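Local coordinates for periplasmic binding protein component of an ABC type zinc uptake transporter (Synechocystis sp., PDB 1PQ4) that probably captures zinc ions in the periplasm and delivers them to an ABC-type uptake transporter, at residues G243-S248 and V263-P268. Residues are numbered along the deposited sequence; the frame is centred on the assembly and turned at random.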
ATOM      1  N   GLY A 243      13.763   5.827   2.538  1.00 14.50           N
ATOM      2  CA  GLY A 243      13.479   6.153   1.146  1.00 15.91           C
ATOM      3  C   GLY A 243      12.652   4.969   0.684  1.00 19.63           C
ATOM      4  O   GLY A 243      12.422   4.021   1.433  1.00 20.05           O
ATOM      5  N   GLU A 244      12.198   5.010  -0.543  1.00 22.60           N
ATOM      6  CA  GLU A 244      11.378   3.926  -1.067  1.00 24.72           C
ATOM      7  C   GLU A 244      12.015   3.470  -2.361  1.00 28.44           C
ATOM      8  O   GLU A 244      12.591   4.291  -3.098  1.00 29.18           O
ATOM      9  CB  GLU A 244       9.946   4.444  -1.305  1.00 25.67           C
ATOM     10  CG  GLU A 244       9.099   4.330  -0.100  1.00 30.89           C
ATOM     11  CD  GLU A 244       8.703   5.658   0.506  1.00 43.78           C
ATOM     12  OE1 GLU A 244       9.517   6.623   0.421  1.00 28.95           O
ATOM     13  OE2 GLU A 244       7.574   5.704   1.082  1.00 38.62           O
ATOM     14  N   THR A 245      11.920   2.173  -2.644  1.00 31.67           N
ATOM     15  CA  THR A 245      12.532   1.614  -3.861  1.00 37.68           C
ATOM     16  C   THR A 245      12.027   2.200  -5.145  1.00 35.07           C
ATOM     17  O   THR A 245      12.763   2.268  -6.110  1.00 35.89           O
ATOM     18  CB  THR A 245      12.283   0.094  -4.038  1.00 42.79           C
ATOM     19  OG1 THR A 245      11.598  -0.448  -2.887  1.00 46.28           O
ATOM     20  CG2 THR A 245      13.600  -0.607  -4.259  1.00 47.64           C
ATOM     21  N   GLN A 246      10.758   2.607  -5.159  1.00 27.17           N
ATOM     22  CA  GLN A 246      10.161   3.131  -6.390  1.00 22.47           C
ATOM     23  C   GLN A 246      10.502   4.578  -6.684  1.00 19.99           C
ATOM     24  O   GLN A 246      10.118   5.091  -7.715  1.00 20.99           O
ATOM     25  CB  GLN A 246       8.623   2.969  -6.349  1.00 21.72           C
ATOM     26  CG  GLN A 246       8.165   1.510  -6.232  1.00 21.26           C
ATOM     27  CD  GLN A 246       8.245   0.965  -4.794  1.00 23.63           C
ATOM     28  OE1 GLN A 246       8.101  -0.256  -4.552  1.00 23.37           O
ATOM     29  NE2 GLN A 246       8.471   1.868  -3.836  1.00 24.10           N
ATOM     30  N   PHE A 247      11.194   5.249  -5.773  1.00 18.89           N
ATOM     31  CA  PHE A 247      11.528   6.648  -6.002  1.00 24.21           C
ATOM     32  C   PHE A 247      13.014   6.831  -5.754  1.00 26.06           C
ATOM     33  O   PHE A 247      13.645   6.031  -5.075  1.00 31.36           O
ATOM     34  CB  PHE A 247      10.736   7.551  -5.047  1.00 25.50           C
ATOM     35  CG  PHE A 247       9.243   7.323  -5.089  1.00 29.20           C
ATOM     36  CD1 PHE A 247       8.640   6.365  -4.284  1.00 23.30           C
ATOM     37  CD2 PHE A 247       8.447   8.045  -5.967  1.00 31.98           C
ATOM     38  CE1 PHE A 247       7.268   6.131  -4.355  1.00 33.18           C
ATOM     39  CE2 PHE A 247       7.063   7.814  -6.043  1.00 29.84           C
ATOM     40  CZ  PHE A 247       6.487   6.862  -5.241  1.00 28.17           C
ATOM     41  N   SER A 248      13.576   7.884  -6.316  1.00 28.55           N
ATOM     42  CA  SER A 248      14.986   8.158  -6.128  1.00 31.55           C
ATOM     43  C   SER A 248      15.214   8.373  -4.627  1.00 26.50           C
ATOM     44  O   SER A 248      14.359   8.962  -3.944  1.00 25.25           O
ATOM     45  CB  SER A 248      15.355   9.437  -6.865  1.00 31.86           C
ATOM     46  OG  SER A 248      16.582   9.890  -6.359  1.00 35.96           O
ATOM     47  N   VAL A 263      20.432   5.401   6.156  1.00 24.51           N
ATOM     48  CA  VAL A 263      19.393   5.366   5.107  1.00 22.68           C
ATOM     49  C   VAL A 263      18.837   3.961   4.899  1.00 27.32           C
ATOM     50  O   VAL A 263      19.581   3.031   4.585  1.00 27.54           O
ATOM     51  CB  VAL A 263      19.962   5.829   3.750  1.00 27.30           C
ATOM     52  CG1 VAL A 263      18.969   5.547   2.633  1.00 27.19           C
ATOM     53  CG2 VAL A 263      20.253   7.330   3.794  1.00 25.85           C
ATOM     54  N   GLU A 264      17.527   3.786   5.065  1.00 22.27           N
ATOM     55  CA  GLU A 264      16.921   2.448   4.881  1.00 22.83           C
ATOM     56  C   GLU A 264      15.801   2.555   3.868  1.00 22.95           C
ATOM     57  O   GLU A 264      15.260   3.650   3.672  1.00 22.89           O
ATOM     58  CB  GLU A 264      16.300   1.944   6.187  1.00 26.91           C
ATOM     59  CG  GLU A 264      17.299   1.505   7.227  1.00 47.41           C
ATOM     60  CD  GLU A 264      17.477   0.003   7.270  1.00 52.51           C
ATOM     61  OE1 GLU A 264      17.471  -0.645   6.195  1.00 56.25           O
ATOM     62  OE2 GLU A 264      17.633  -0.524   8.390  1.00 58.37           O
ATOM     63  N   LEU A 265      15.471   1.433   3.235  1.00 21.26           N
ATOM     64  CA  LEU A 265      14.406   1.382   2.251  1.00 23.99           C
ATOM     65  C   LEU A 265      13.143   0.814   2.847  1.00 24.24           C
ATOM     66  O   LEU A 265      13.189  -0.117   3.656  1.00 24.20           O
ATOM     67  CB  LEU A 265      14.778   0.488   1.080  1.00 30.79           C
ATOM     68  CG  LEU A 265      15.841   1.007   0.111  1.00 37.99           C
ATOM     69  CD1 LEU A 265      15.929   0.097  -1.113  1.00 37.66           C
ATOM     70  CD2 LEU A 265      15.471   2.414  -0.296  1.00 34.37           C
ATOM     71  N   LEU A 266      12.005   1.391   2.481  1.00 21.08           N
ATOM     72  CA  LEU A 266      10.722   0.817   2.924  1.00 19.69           C
ATOM     73  C   LEU A 266      10.079   0.527   1.565  1.00 24.10           C
ATOM     74  O   LEU A 266      10.284   1.285   0.597  1.00 27.97           O
ATOM     75  CB  LEU A 266       9.884   1.822   3.721  1.00 20.18           C
ATOM     76  CG  LEU A 266      10.461   2.295   5.043  1.00 19.13           C
ATOM     77  CD1 LEU A 266       9.436   3.194   5.775  1.00 18.18           C
ATOM     78  CD2 LEU A 266      10.808   1.088   5.915  1.00 20.61           C
ATOM     79  N   ASP A 267       9.380  -0.583   1.436  1.00 17.62           N
ATOM     80  CA  ASP A 267       8.774  -0.904   0.148  1.00 15.33           C
ATOM     81  C   ASP A 267       7.247  -0.937   0.321  1.00 16.05           C
ATOM     82  O   ASP A 267       6.696  -1.919   0.829  1.00 17.79           O
ATOM     83  CB  ASP A 267       9.220  -2.277  -0.321  1.00 14.18           C
ATOM     84  CG  ASP A 267       8.752  -2.571  -1.714  1.00 18.56           C
ATOM     85  OD1 ASP A 267       7.918  -1.778  -2.257  1.00 16.76           O
ATOM     86  OD2 ASP A 267       9.207  -3.601  -2.266  1.00 23.00           O
ATOM     87  N   PRO A 268       6.562   0.131  -0.063  1.00 14.75           N
ATOM     88  CA  PRO A 268       5.090   0.096   0.093  1.00 13.40           C
ATOM     89  C   PRO A 268       4.397  -0.895  -0.861  1.00 14.78           C
ATOM     90  O   PRO A 268       3.227  -1.234  -0.656  1.00 15.55           O
ATOM     91  CB  PRO A 268       4.684   1.548  -0.167  1.00 18.51           C
ATOM     92  CG  PRO A 268       5.684   1.978  -1.216  1.00 19.16           C
ATOM     93  CD  PRO A 268       7.018   1.413  -0.631  1.00 12.07           C
TER
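Gly-243 O accepts a hydrogen bond from the backbone N of Leu-266 at 2.9 Å and also has a weak CA-H...O contact from Leu-265 CA at 3.4 Å. Gly-243 N in turn gives its hydrogen to Glu-264 O at 2.9 Å, so this one glycine reaches both before and after Leu-265, the ladder pattern of parallel strands. Leu-265 itself has CG anti to its carbonyl carbon (chi1 -72°), which carries CD2 back over the peptide of Gly-243, while its CD1 meets the methyl CG2 of Thr-245, the two side chains crossing at about a right angle.

Glu-244 CA makes a CA-H...O contact of 3.3 Å with Leu-266 O, and the chain folds into a type I turn from Glu-244 to Phe-247. Within that turn Thr-245 OG1 comes to 3.7 Å from Asp-267 CG. Pro-268 CD lies 3.6 Å from Glu-244 CG, its ring crossing the glutamate's aliphatic part nearly perpendicularly. The bent Glu-244 chain leads its carboxylate elsewhere, OE1 to His-197 N and OE2 to Trp-200 NE1; the first of these is a second-shell link to the backbone of a zinc ligand. The Phe-247 ring stacks on His-197 as well, and the side chain of Pro-268 lies about 6 Å from the bound zinc ion. Strands 240-244 and 262-266, joined through helix 250-259, form a beta-alpha-beta crossover whose C-terminal strand ends run into the loops beside the zinc site, an arrangement characteristic of the solute-binding protein 9 family.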